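PDB 6BG8: Ice-binding protein 1 from Shewanella frigidimarina, which anchors its bacterium to ice and inhibits the growth of ice crystals, this chain being the ice-binding domain at the C-terminal end of the longer adhesin. Local coordinates for residues L119-L124 against L137-L142; G168-L173 against T194-S199; Q113-E118 against A133-Q138; R126-T131 against V153-I158; G188-G193 against V202-E207. All blocks are in the same frame, centred on the assembly; numbering follows the deposited sequence.

Interaction 1 of 5, residues L119-L124 against L137-L142; sequences LGNLTL and LQTGTL
L142 pushes its side chain against the type II beta turn formed by L119 to L122, at a corner of the beta-helix that builds the ice-binding domain. Two successive coils stack here; L119, L137 and L142 are buried, with L124 at their margin. The CG of L142 is anti to its backbone N (chi1 169°), which brings CD1 to 3.6 Å from L119 O, and its CD2 meets L119 CD1 at 4.2 Å. L124 crosses L142 at about a right angle, its CD1 lying 4.1 Å from L142 CD1, while W184 of strand 182-186 touches both L119 and L142. The end of L137 comes nearer to the turn than its CB direction suggests, and lays CD1 against G120, 3.7 Å from G120 N. Branched aliphatic groups suit this place because they can meet one another and lie against the backbone of the turn.

On the outer side of the turn the residues are small or polar. Glycine fits at G120 because T139 OG1, 3.3 Å from G120 CA, and G140 N occupy the space where a CB would lie. N121 adopts a left-handed backbone conformation, which asparagine tolerates well at the third position of such a turn. Its side chain crosses that of T139 obliquely, with OD1 3.5 Å from G140 CA. The backbone link is weak: N121 N donates to T141 O at an N-H...O angle of only 127°. Water reinforces it, for one molecule accepts from T141 N and donates to N121 OD1, and another donates to both L122 O and T141 O, 2.8 Å from the latter.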
# COMPACT_ATOMS: atom_id res chain seq x y z
N LEU A 119 -4.31 7.21 16.84
CA LEU A 119 -4.56 8.25 15.85
C LEU A 119 -6.03 8.62 15.71
O LEU A 119 -6.35 9.57 14.98
CB LEU A 119 -3.99 7.82 14.48
CG LEU A 119 -2.47 7.71 14.39
CD1 LEU A 119 -2.02 7.08 13.07
CD2 LEU A 119 -1.83 9.07 14.57
N GLY A 120 -6.93 7.93 16.40
CA GLY A 120 -8.33 8.28 16.33
C GLY A 120 -8.63 9.63 16.97
O GLY A 120 -7.98 10.05 17.93
N ASN A 121 -9.64 10.31 16.41
CA ASN A 121 -10.14 11.60 16.88
C ASN A 121 -9.10 12.71 16.78
O ASN A 121 -9.22 13.75 17.45
CB ASN A 121 -10.68 11.51 18.32
CG ASN A 121 -11.91 10.63 18.43
OD1 ASN A 121 -12.76 10.61 17.53
ND2 ASN A 121 -12.01 9.90 19.53
N LEU A 122 -8.08 12.52 15.95
CA LEU A 122 -7.07 13.54 15.70
C LEU A 122 -7.27 14.16 14.33
O LEU A 122 -7.79 13.52 13.41
CB LEU A 122 -5.66 12.96 15.79
CG LEU A 122 -5.24 12.34 17.11
CD1 LEU A 122 -3.79 11.88 17.00
CD2 LEU A 122 -5.42 13.35 18.24
N THR A 123 -6.85 15.42 14.21
CA THR A 123 -6.67 16.08 12.92
C THR A 123 -5.20 16.45 12.82
O THR A 123 -4.71 17.24 13.64
CB THR A 123 -7.57 17.31 12.78
OG1 THR A 123 -8.95 16.91 12.85
CG2 THR A 123 -7.33 17.99 11.44
N LEU A 124 -4.50 15.88 11.85
CA LEU A 124 -3.07 16.10 11.67
C LEU A 124 -2.80 16.83 10.36
O LEU A 124 -3.46 16.59 9.35
CB LEU A 124 -2.30 14.78 11.68
CG LEU A 124 -2.30 14.02 13.01
CD1 LEU A 124 -1.51 12.71 12.90
CD2 LEU A 124 -1.77 14.91 14.14
N LEU A 137 -5.45 2.96 15.23
CA LEU A 137 -6.40 3.95 14.73
C LEU A 137 -7.77 3.33 14.98
O LEU A 137 -8.29 2.62 14.12
CB LEU A 137 -6.15 4.27 13.26
CG LEU A 137 -7.19 5.05 12.45
CD1 LEU A 137 -7.78 6.22 13.24
CD2 LEU A 137 -6.54 5.53 11.16
N GLN A 138 -8.34 3.57 16.16
CA GLN A 138 -9.58 2.88 16.50
C GLN A 138 -10.56 3.70 17.34
O GLN A 138 -11.75 3.39 17.36
CB GLN A 138 -9.28 1.57 17.23
CG GLN A 138 -8.43 1.69 18.49
CD GLN A 138 -7.89 0.33 18.92
OE1 GLN A 138 -8.16 -0.69 18.28
NE2 GLN A 138 -7.10 0.32 19.99
N THR A 139 -10.09 4.73 18.05
CA THR A 139 -11.05 5.46 18.89
C THR A 139 -11.98 6.33 18.07
O THR A 139 -12.99 6.81 18.60
CB THR A 139 -10.32 6.32 19.92
OG1 THR A 139 -9.46 7.25 19.25
CG2 THR A 139 -9.49 5.44 20.84
N GLY A 140 -11.66 6.55 16.80
CA GLY A 140 -12.44 7.45 15.98
C GLY A 140 -11.75 7.62 14.64
O GLY A 140 -10.96 6.78 14.22
N THR A 141 -12.05 8.74 14.00
CA THR A 141 -11.56 9.03 12.66
C THR A 141 -10.25 9.80 12.75
O THR A 141 -10.11 10.70 13.58
CB THR A 141 -12.59 9.85 11.90
OG1 THR A 141 -13.76 9.06 11.67
CG2 THR A 141 -12.04 10.34 10.57
N LEU A 142 -9.31 9.46 11.88
CA LEU A 142 -8.13 10.29 11.67
C LEU A 142 -8.41 11.21 10.49
O LEU A 142 -8.71 10.74 9.39
CB LEU A 142 -6.89 9.44 11.41
CG LEU A 142 -5.66 10.23 10.92
CD1 LEU A 142 -5.19 11.24 11.98
CD2 LEU A 142 -4.54 9.27 10.52
O HOH W 1 -8.23 8.81 21.18
O HOH W 2 -13.79 10.74 15.24
O HOH W 3 -10.89 13.36 13.10

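Interaction 2 of 5, residues G168-L173 against T194-S199; sequences GGDIVL and TNTNFS. With PO4 (phosphate ion), chain H.
N197 makes the two direct hydrogen bonds of this corner of the beta-helix, its N to D170 and its O to I171. N197 N donates to D170 OD1 over 2.8 Å, and OD1 accepts through its anti lone pair, on the side away from OD2. N197 O accepts from I171 N at 2.8 Å, nearly along its own C=O direction. With CG beside the backbone N (chi1 -59°), the aspartate brings its carboxylate back to the neighbouring coil. Three waters extend the contact: one joins D170 OD1 to N195 O, one G169 O to T196 OG1, and one I171 O to S199 OG. T196 OG1 also bonds to G193 O.

Inward, I171 CD1 sits over one face of the F198 ring, 4.0 Å from its centroid and offset toward the rim, the two side chains pointing the same way. L173 CD1 packs 4.0 Å from S199 CB. G169, at phi 102°, has a backbone conformation that calls for glycine, and it leaves T196 CG2 room. At the far end T194 N and OG1 bind a phosphate, probably from the crystallisation liquor, which also accepts hydrogen bonds from R211 NE and A166 N. N195 is about 5 Å, between side chains, from T212, a probable ice-binding residue as in related proteins.

The short axes of strands 171-173 and 197-199 lie 58° apart; backbone pairing is limited here, and the carboxylate takes one N-H. Two donors on D170 OD1 would be expected to stabilise the ionised acid.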
# COMPACT_ATOMS: atom_id res chain seq x y z
N GLY A 168 -13.86 3.12 15.62
CA GLY A 168 -13.61 4.08 14.56
C GLY A 168 -12.84 3.47 13.41
O GLY A 168 -13.30 2.51 12.78
N GLY A 169 -11.67 4.03 13.12
CA GLY A 169 -10.75 3.43 12.17
C GLY A 169 -10.72 4.08 10.80
O GLY A 169 -9.90 3.66 9.97
N ASP A 170 -11.58 5.05 10.53
CA ASP A 170 -11.60 5.66 9.20
C ASP A 170 -10.57 6.76 9.09
O ASP A 170 -10.17 7.38 10.08
CB ASP A 170 -12.98 6.23 8.88
CG ASP A 170 -14.05 5.18 8.93
OD1 ASP A 170 -13.91 4.14 8.24
OD2 ASP A 170 -15.03 5.38 9.69
N ILE A 171 -10.11 6.99 7.86
CA ILE A 171 -9.27 8.12 7.50
C ILE A 171 -10.09 9.03 6.60
O ILE A 171 -10.67 8.58 5.61
CB ILE A 171 -7.97 7.66 6.80
CG1 ILE A 171 -7.05 6.96 7.82
CG2 ILE A 171 -7.25 8.83 6.15
CD1 ILE A 171 -5.96 6.15 7.18
N VAL A 172 -10.18 10.30 6.98
CA VAL A 172 -10.85 11.32 6.19
C VAL A 172 -9.82 12.35 5.74
O VAL A 172 -8.95 12.76 6.52
CB VAL A 172 -11.98 12.00 6.99
CG1 VAL A 172 -12.54 13.21 6.23
CG2 VAL A 172 -13.08 11.00 7.26
N LEU A 173 -9.91 12.76 4.48
CA LEU A 173 -8.98 13.72 3.89
C LEU A 173 -9.71 15.04 3.67
O LEU A 173 -10.82 15.05 3.12
CB LEU A 173 -8.41 13.19 2.58
CG LEU A 173 -7.87 11.75 2.63
CD1 LEU A 173 -7.19 11.42 1.31
CD2 LEU A 173 -6.91 11.60 3.80
N THR A 194 -12.14 -3.96 9.78
CA THR A 194 -13.35 -4.28 9.02
C THR A 194 -14.14 -3.02 8.70
O THR A 194 -14.32 -2.15 9.55
CB THR A 194 -14.26 -5.25 9.79
OG1 THR A 194 -14.73 -4.63 10.99
CG2 THR A 194 -13.54 -6.55 10.12
N ASN A 195 -14.60 -2.93 7.45
CA ASN A 195 -15.55 -1.91 7.02
C ASN A 195 -15.06 -0.49 7.29
O ASN A 195 -15.87 0.42 7.47
CB ASN A 195 -16.91 -2.13 7.69
CG ASN A 195 -17.45 -3.50 7.40
OD1 ASN A 195 -17.65 -3.87 6.24
ND2 ASN A 195 -17.66 -4.28 8.44
N THR A 196 -13.74 -0.28 7.30
CA THR A 196 -13.19 1.06 7.41
C THR A 196 -12.86 1.63 6.04
O THR A 196 -12.80 0.92 5.03
CB THR A 196 -11.93 1.09 8.29
OG1 THR A 196 -10.91 0.28 7.69
CG2 THR A 196 -12.22 0.61 9.70
N ASN A 197 -12.64 2.94 6.01
CA ASN A 197 -12.17 3.66 4.83
C ASN A 197 -10.74 4.09 5.10
O ASN A 197 -10.50 4.88 6.01
CB ASN A 197 -13.03 4.88 4.53
CG ASN A 197 -14.48 4.53 4.22
OD1 ASN A 197 -14.75 3.57 3.51
ND2 ASN A 197 -15.40 5.33 4.74
N PHE A 198 -9.80 3.56 4.31
CA PHE A 198 -8.37 3.78 4.49
C PHE A 198 -7.79 4.47 3.27
O PHE A 198 -8.17 4.17 2.13
CB PHE A 198 -7.65 2.43 4.74
CG PHE A 198 -6.20 2.59 5.15
CD1 PHE A 198 -5.23 2.85 4.20
CD2 PHE A 198 -5.82 2.43 6.47
CE1 PHE A 198 -3.90 3.01 4.57
CE2 PHE A 198 -4.49 2.57 6.85
CZ PHE A 198 -3.54 2.86 5.89
N SER A 199 -6.85 5.40 3.50
CA SER A 199 -6.17 6.14 2.44
C SER A 199 -4.66 6.09 2.67
O SER A 199 -4.20 6.29 3.79
CB SER A 199 -6.62 7.61 2.41
OG SER A 199 -7.88 7.73 1.79
P PO4 H . -12.17 -4.84 13.60
O1 PO4 H . -11.56 -4.02 14.71
O2 PO4 H . -12.47 -6.24 14.10
O3 PO4 H . -11.19 -4.98 12.45
O4 PO4 H . -13.44 -4.16 13.15
O HOH W 4 -8.68 1.77 8.19
O HOH W 5 -16.46 3.22 7.66
O HOH W 6 -9.98 6.88 3.44

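Interaction 3 of 5, residues Q113-E118 against A133-Q138; sequences QVCPIE and ADVTLQ
E118 grips the adjoining coil of the beta-helix through both carboxylate oxygens. OE2 accepts from Q138 N at 2.8 Å through its syn lone pair, in an almost straight bond of 173°. OE1 accepts from T136 OG1 at 2.8 Å, met from 37° above the carboxylate plane, and a water joins this oxygen to Q138 NE2. Beside them T136 N donates to I117 O at 2.8 Å, and another water ties I117 O to D134 O.

The glutamate reaches these donors because its chain leaves anti to the backbone N and then bends at chi2 (61°), turning the carboxylate across the threonine. T136 in turn holds OG1 between its backbone N and carbonyl carbon, facing the acid. Backbone pairing fixes the spacing: T136 O accepts from L119 N and lies 3.2 Å from E118 CA. Apolar groups flank this polar row. C115 SG meets V135 CG2 at 3.9 Å on the buried side, where Y129, F156 and I158 also gather, and I117 CG2 touches A133 CB at 4.1 Å on the outer side.

Further donors come from the following turns, since G120 N and T139 N also bond to E118 OE2. With three backbone N-H groups on one oxygen, and a hydroxyl and a water on the other, the carboxylate is probably ionised, and it gathers backbone N-H groups from the turns after both segments.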
# COMPACT_ATOMS: atom_id res chain seq x y z
N GLN A 113 8.30 14.65 13.54
CA GLN A 113 7.37 14.86 14.64
C GLN A 113 7.04 13.53 15.29
O GLN A 113 7.27 12.45 14.73
CB GLN A 113 6.08 15.53 14.15
CG GLN A 113 6.29 16.80 13.37
CD GLN A 113 4.98 17.41 12.91
OE1 GLN A 113 4.79 17.64 11.72
NE2 GLN A 113 4.08 17.67 13.86
N VAL A 114 6.48 13.61 16.50
CA VAL A 114 6.06 12.41 17.21
C VAL A 114 4.75 11.90 16.62
O VAL A 114 3.79 12.66 16.48
CB VAL A 114 5.91 12.68 18.72
CG1 VAL A 114 5.25 11.48 19.40
CG2 VAL A 114 7.25 13.02 19.36
N CYS A 115 4.72 10.61 16.29
CA CYS A 115 3.48 9.94 15.91
C CYS A 115 2.78 9.46 17.18
O CYS A 115 3.35 8.64 17.91
CB CYS A 115 3.75 8.75 15.00
SG CYS A 115 2.22 7.96 14.37
N PRO A 116 1.56 9.93 17.46
CA PRO A 116 0.82 9.39 18.60
C PRO A 116 0.55 7.91 18.43
O PRO A 116 0.39 7.42 17.31
CB PRO A 116 -0.49 10.19 18.58
CG PRO A 116 -0.14 11.45 17.83
CD PRO A 116 0.83 11.00 16.77
N ILE A 117 0.47 7.19 19.55
CA ILE A 117 0.22 5.75 19.42
C ILE A 117 -1.25 5.43 19.20
O ILE A 117 -1.58 4.28 18.85
CB ILE A 117 0.76 4.98 20.64
CG1 ILE A 117 0.14 5.47 21.94
CG2 ILE A 117 2.29 5.09 20.67
CD1 ILE A 117 0.45 4.59 23.15
N GLU A 118 -2.15 6.40 19.39
CA GLU A 118 -3.53 6.29 18.95
C GLU A 118 -3.84 7.48 18.05
O GLU A 118 -3.63 8.64 18.45
CB GLU A 118 -4.50 6.25 20.14
CG GLU A 118 -5.99 6.39 19.75
CD GLU A 118 -6.47 5.28 18.83
OE1 GLU A 118 -6.18 4.10 19.12
OE2 GLU A 118 -7.16 5.56 17.82
N ALA A 133 6.95 2.51 18.64
CA ALA A 133 5.98 1.59 19.21
C ALA A 133 4.97 1.16 18.14
O ALA A 133 5.13 1.46 16.96
CB ALA A 133 5.29 2.24 20.41
N ASP A 134 3.93 0.44 18.56
CA ASP A 134 2.79 0.15 17.69
C ASP A 134 1.83 1.34 17.69
O ASP A 134 1.73 2.09 18.67
CB ASP A 134 2.02 -1.09 18.16
CG ASP A 134 2.91 -2.29 18.43
OD1 ASP A 134 3.69 -2.67 17.54
OD2 ASP A 134 2.81 -2.87 19.53
N VAL A 135 1.08 1.48 16.60
CA VAL A 135 0.09 2.55 16.47
C VAL A 135 -1.27 1.93 16.19
O VAL A 135 -1.39 1.01 15.37
CB VAL A 135 0.44 3.55 15.35
CG1 VAL A 135 -0.71 4.54 15.15
CG2 VAL A 135 1.75 4.27 15.66
N THR A 136 -2.30 2.44 16.85
CA THR A 136 -3.66 2.04 16.56
C THR A 136 -4.46 3.24 16.08
O THR A 136 -4.18 4.39 16.46
CB THR A 136 -4.34 1.40 17.78
OG1 THR A 136 -4.14 2.24 18.93
CG2 THR A 136 -3.75 0.02 18.04
N LEU A 137 -5.45 2.96 15.23
CA LEU A 137 -6.40 3.95 14.73
C LEU A 137 -7.77 3.33 14.98
O LEU A 137 -8.29 2.62 14.12
CB LEU A 137 -6.15 4.27 13.26
CG LEU A 137 -7.19 5.05 12.45
CD1 LEU A 137 -7.78 6.22 13.24
CD2 LEU A 137 -6.54 5.53 11.16
N GLN A 138 -8.34 3.57 16.16
CA GLN A 138 -9.58 2.88 16.50
C GLN A 138 -10.56 3.70 17.34
O GLN A 138 -11.75 3.39 17.36
CB GLN A 138 -9.28 1.57 17.23
CG GLN A 138 -8.43 1.69 18.49
CD GLN A 138 -7.89 0.33 18.92
OE1 GLN A 138 -8.16 -0.69 18.28
NE2 GLN A 138 -7.10 0.32 19.99
O HOH W 7 -0.80 1.50 19.87
O HOH W 8 -6.73 2.99 21.53

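Interaction 4 of 5, residues R126-T131 against V153-I158; sequences RGVYKT and VFIFTI. With SO4 (sulfate ion), chain C.
R126 lays its CA over one face of the F154 ring, 3.8 Å from the centroid and offset toward the rim, in a CH-pi contact. Farther along, Y129 and F156 both hold CG anti to the carbonyl carbon (chi1 -62° in each), which sets their rings side by side and pointing the same way. The planes are 17° apart but slid so far that they barely overlap, and Y129 CB meets F156 CD2 at 3.8 Å. The edge of the Y129 ring comes near I155 O, while Y129 OH bonds to T125 O. The R126 guanidinium has two deposited conformers, so its edge-on contact with a sulfate, probably from the crystallisation liquor, is tentative.

The backbones form a regular parallel ladder of five hydrogen bonds, from G127 N to V153 O at one end to T131 N to T157 O at the other. The backbone angles of G127 by themselves call for glycine. On the opposite face K130 CB packs 3.7 Å from T157 CG2, and a water links K130 NZ to T157 OG1.

Strand 112-114 pairs with 127-131, and strand 182-186 with 154-158, in one face of the beta-helix. W184 stacks on F156 inside the coil, whereas T157 OG1, on the other face, bonds to R185 and weakly to L102 O of helix 84-103.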
# COMPACT_ATOMS: atom_id res chain seq x y z
N ARG A 126 0.29 18.07 7.42
CA ARG A 126 1.34 17.35 6.73
C ARG A 126 2.61 17.32 7.56
O ARG A 126 2.83 18.14 8.47
CB ARG A 126 1.62 17.99 5.37
CG ARG A 126 2.40 19.27 5.45
CD ARG A 126 1.98 20.17 4.32
NE ARG A 126 2.91 21.26 4.10
CZ ARG A 126 3.03 21.92 2.95
NH1 ARG A 126 2.27 21.58 1.91
NH2 ARG A 126 3.91 22.90 2.84
N GLY A 127 3.46 16.36 7.26
CA GLY A 127 4.69 16.19 8.00
C GLY A 127 5.08 14.73 8.05
O GLY A 127 4.49 13.89 7.38
N VAL A 128 6.08 14.47 8.89
CA VAL A 128 6.65 13.15 9.13
C VAL A 128 6.42 12.80 10.59
O VAL A 128 6.91 13.51 11.48
CB VAL A 128 8.16 13.12 8.83
CG1 VAL A 128 8.73 11.73 9.16
CG2 VAL A 128 8.43 13.50 7.39
N TYR A 129 5.70 11.71 10.83
CA TYR A 129 5.30 11.31 12.18
C TYR A 129 5.92 9.96 12.48
O TYR A 129 5.60 8.96 11.82
CB TYR A 129 3.78 11.27 12.29
CG TYR A 129 3.14 12.61 12.06
CD1 TYR A 129 2.78 13.03 10.78
CD2 TYR A 129 2.93 13.50 13.11
CE1 TYR A 129 2.21 14.26 10.56
CE2 TYR A 129 2.35 14.74 12.90
CZ TYR A 129 1.99 15.12 11.62
OH TYR A 129 1.43 16.35 11.40
N LYS A 130 6.79 9.92 13.48
CA LYS A 130 7.59 8.74 13.79
C LYS A 130 7.31 8.26 15.21
O LYS A 130 7.15 9.07 16.13
CB LYS A 130 9.08 9.04 13.63
CG LYS A 130 9.99 7.84 13.82
CD LYS A 130 11.44 8.28 13.66
CE LYS A 130 12.42 7.18 14.08
NZ LYS A 130 12.24 5.92 13.30
N THR A 131 7.24 6.94 15.37
CA THR A 131 7.23 6.31 16.68
C THR A 131 7.87 4.94 16.53
O THR A 131 7.80 4.32 15.47
CB THR A 131 5.83 6.17 17.27
OG1 THR A 131 5.90 5.55 18.57
CG2 THR A 131 4.96 5.32 16.37
N VAL A 153 2.27 16.34 1.80
CA VAL A 153 2.75 14.97 1.97
C VAL A 153 2.66 14.60 3.45
O VAL A 153 3.04 15.39 4.32
CB VAL A 153 4.19 14.81 1.45
CG1 VAL A 153 4.78 13.48 1.94
CG2 VAL A 153 4.20 14.86 -0.06
N PHE A 154 2.14 13.41 3.73
CA PHE A 154 2.02 12.86 5.07
C PHE A 154 2.78 11.54 5.11
O PHE A 154 2.49 10.65 4.32
CB PHE A 154 0.56 12.62 5.46
CG PHE A 154 -0.32 13.83 5.38
CD1 PHE A 154 -0.71 14.36 4.16
CD2 PHE A 154 -0.81 14.41 6.54
CE1 PHE A 154 -1.56 15.47 4.10
CE2 PHE A 154 -1.66 15.51 6.49
CZ PHE A 154 -2.02 16.04 5.26
N ILE A 155 3.72 11.41 6.05
CA ILE A 155 4.47 10.17 6.22
C ILE A 155 4.32 9.73 7.66
O ILE A 155 4.61 10.50 8.58
CB ILE A 155 5.95 10.33 5.85
CG1 ILE A 155 6.07 10.61 4.34
CG2 ILE A 155 6.74 9.09 6.24
CD1 ILE A 155 7.46 11.06 3.91
N PHE A 156 3.84 8.51 7.84
CA PHE A 156 3.77 7.86 9.14
C PHE A 156 4.75 6.70 9.12
O PHE A 156 4.64 5.81 8.27
CB PHE A 156 2.36 7.38 9.44
CG PHE A 156 1.37 8.50 9.51
CD1 PHE A 156 0.74 8.96 8.37
CD2 PHE A 156 1.11 9.12 10.72
CE1 PHE A 156 -0.16 10.02 8.44
CE2 PHE A 156 0.23 10.18 10.79
CZ PHE A 156 -0.40 10.63 9.65
N THR A 157 5.72 6.72 10.03
CA THR A 157 6.79 5.74 10.00
C THR A 157 6.93 5.11 11.38
O THR A 157 7.22 5.80 12.37
CB THR A 157 8.09 6.36 9.49
OG1 THR A 157 9.12 5.37 9.52
CG2 THR A 157 8.50 7.61 10.29
N ILE A 158 6.71 3.80 11.46
CA ILE A 158 6.28 3.13 12.68
C ILE A 158 7.15 1.92 12.93
O ILE A 158 7.28 1.05 12.05
CB ILE A 158 4.79 2.73 12.58
CG1 ILE A 158 3.92 3.99 12.52
CG2 ILE A 158 4.40 1.79 13.74
CD1 ILE A 158 2.45 3.74 12.11
S SO4 C . 4.92 22.65 6.72
O1 SO4 C . 5.42 22.89 5.37
O2 SO4 C . 6.00 22.53 7.68
O3 SO4 C . 3.95 23.70 7.01
O4 SO4 C . 4.20 21.41 6.87
O HOH W 9 11.73 6.55 10.51

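Interaction 5 of 5, residues G188-G193 against V202-E207; sequences GKTVIG and VFAWSE
T190 and V202 meet tip to tip inside the coil, and this is the tight part of the contact. V202 CG1, anti to its backbone N (chi1 179°), lies 3.5 Å from T190 OG1 and 3.6 Å from T190 CG2. A204 CB fills in beside them, 3.9 Å from T190 OG1. A beta-branched pair with an alanine suits the narrow interior of a beta-helix, and the threonine hydroxyl is satisfied there by T186 OG1. F203, between V202 and A204, points the other way, onto helix 84-103.

Toward solvent the packing thins. K189 CB rests 3.3 Å from E207 O and 3.9 Å from E207 CG, but the extended chains then run on without their charges meeting: K189 NZ and E207 OE2 stay 5.3 Å apart. A water spans them, donating to E207 OE2 and receiving a weak bond from K189 NZ. E207 OE1 is taken by Q226 and N209.

One backbone bond, T190 N to E207 O at 3.1 Å, ties strand 190-192 to the loop leading into strand 208-210. The chemistry implies largely apolar contact within, its one hydroxyl paired with T186, while the K189 and E207 charges are bridged by water and are probably only weakly attractive.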
# COMPACT_ATOMS: atom_id res chain seq x y z
N GLY A 188 6.68 -3.61 11.46
CA GLY A 188 5.82 -4.75 11.65
C GLY A 188 4.77 -4.83 10.56
O GLY A 188 5.00 -4.43 9.41
N LYS A 189 3.61 -5.34 10.92
CA LYS A 189 2.54 -5.50 9.95
C LYS A 189 1.59 -4.31 9.98
O LYS A 189 1.54 -3.55 10.94
CB LYS A 189 1.75 -6.78 10.22
CG LYS A 189 0.97 -6.77 11.52
CD LYS A 189 0.19 -8.07 11.68
CE LYS A 189 -0.44 -8.15 13.06
NZ LYS A 189 -1.06 -9.50 13.33
N THR A 190 0.83 -4.17 8.90
CA THR A 190 -0.27 -3.22 8.83
C THR A 190 -1.58 -3.98 8.70
O THR A 190 -1.73 -4.84 7.82
CB THR A 190 -0.10 -2.25 7.66
OG1 THR A 190 1.05 -1.42 7.88
CG2 THR A 190 -1.33 -1.35 7.52
N VAL A 191 -2.52 -3.69 9.60
CA VAL A 191 -3.82 -4.37 9.66
C VAL A 191 -4.89 -3.29 9.55
O VAL A 191 -4.91 -2.35 10.35
CB VAL A 191 -3.97 -5.18 10.95
CG1 VAL A 191 -5.32 -5.85 11.00
CG2 VAL A 191 -2.85 -6.21 11.07
N ILE A 192 -5.78 -3.43 8.57
CA ILE A 192 -6.81 -2.45 8.29
C ILE A 192 -8.16 -3.02 8.71
O ILE A 192 -8.53 -4.12 8.28
CB ILE A 192 -6.78 -2.06 6.80
CG1 ILE A 192 -5.45 -1.34 6.51
CG2 ILE A 192 -7.96 -1.17 6.43
CD1 ILE A 192 -5.13 -1.15 5.04
N GLY A 193 -8.90 -2.28 9.55
CA GLY A 193 -10.05 -2.86 10.24
C GLY A 193 -11.26 -3.04 9.35
O GLY A 193 -11.42 -2.40 8.32
N VAL A 202 0.74 1.89 1.71
CA VAL A 202 1.20 1.10 2.85
C VAL A 202 2.46 0.35 2.45
O VAL A 202 2.45 -0.43 1.50
CB VAL A 202 0.10 0.14 3.33
CG1 VAL A 202 0.59 -0.69 4.50
CG2 VAL A 202 -1.15 0.91 3.71
N PHE A 203 3.56 0.58 3.18
CA PHE A 203 4.81 -0.17 3.04
C PHE A 203 5.04 -0.92 4.35
O PHE A 203 5.70 -0.42 5.26
CB PHE A 203 5.98 0.77 2.73
CG PHE A 203 5.91 1.40 1.38
CD1 PHE A 203 5.05 2.47 1.14
CD2 PHE A 203 6.74 0.96 0.35
CE1 PHE A 203 5.00 3.07 -0.11
CE2 PHE A 203 6.69 1.55 -0.90
CZ PHE A 203 5.82 2.61 -1.13
N ALA A 204 4.49 -2.13 4.43
CA ALA A 204 4.68 -2.98 5.60
C ALA A 204 5.88 -3.89 5.37
O ALA A 204 5.98 -4.54 4.33
CB ALA A 204 3.44 -3.83 5.87
N TRP A 205 6.80 -3.93 6.34
CA TRP A 205 7.96 -4.79 6.18
C TRP A 205 7.55 -6.25 6.10
O TRP A 205 8.09 -7.01 5.29
CB TRP A 205 8.96 -4.59 7.32
CG TRP A 205 10.14 -5.50 7.17
CD1 TRP A 205 10.39 -6.65 7.88
CD2 TRP A 205 11.22 -5.36 6.23
NE1 TRP A 205 11.57 -7.22 7.44
CE2 TRP A 205 12.09 -6.45 6.43
CE3 TRP A 205 11.52 -4.42 5.25
CZ2 TRP A 205 13.26 -6.62 5.69
CZ3 TRP A 205 12.70 -4.59 4.50
CH2 TRP A 205 13.54 -5.68 4.73
N SER A 206 6.60 -6.66 6.94
CA SER A 206 6.14 -8.04 6.94
C SER A 206 4.94 -8.23 6.03
O SER A 206 5.11 -8.55 4.85
CB SER A 206 5.81 -8.49 8.37
OG SER A 206 5.01 -7.53 9.02
N GLU A 207 3.73 -8.03 6.55
CA GLU A 207 2.51 -8.33 5.80
C GLU A 207 1.48 -7.23 5.99
O GLU A 207 1.52 -6.46 6.95
CB GLU A 207 1.91 -9.68 6.22
CG GLU A 207 1.55 -9.79 7.70
CD GLU A 207 0.97 -11.15 8.08
OE1 GLU A 207 0.13 -11.68 7.32
OE2 GLU A 207 1.36 -11.69 9.14
O HOH W 10 -0.76 -11.66 10.84

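In the fold
All five contacts join coils of one beta-helix, at different places round it. Interaction 4 is the buried one, a regular parallel ladder on the face beside helix 84-103; the others are partly buried and lie at corners or loops, where side chains and water supplement sparse backbone bonding. Interactions 1 and 3 share L137 and Q138, and E118 of interaction 3 also bonds to amides of interaction 1. Interaction 2 continues the stacking, with L142 O bound to V172 N. Interactions 2 and 5 both use strand 197-204 and touch where F198 meets I192. Carboxylates accept backbone amides in interactions 2 and 3, whereas the acid of interaction 5 meets its lysine through water.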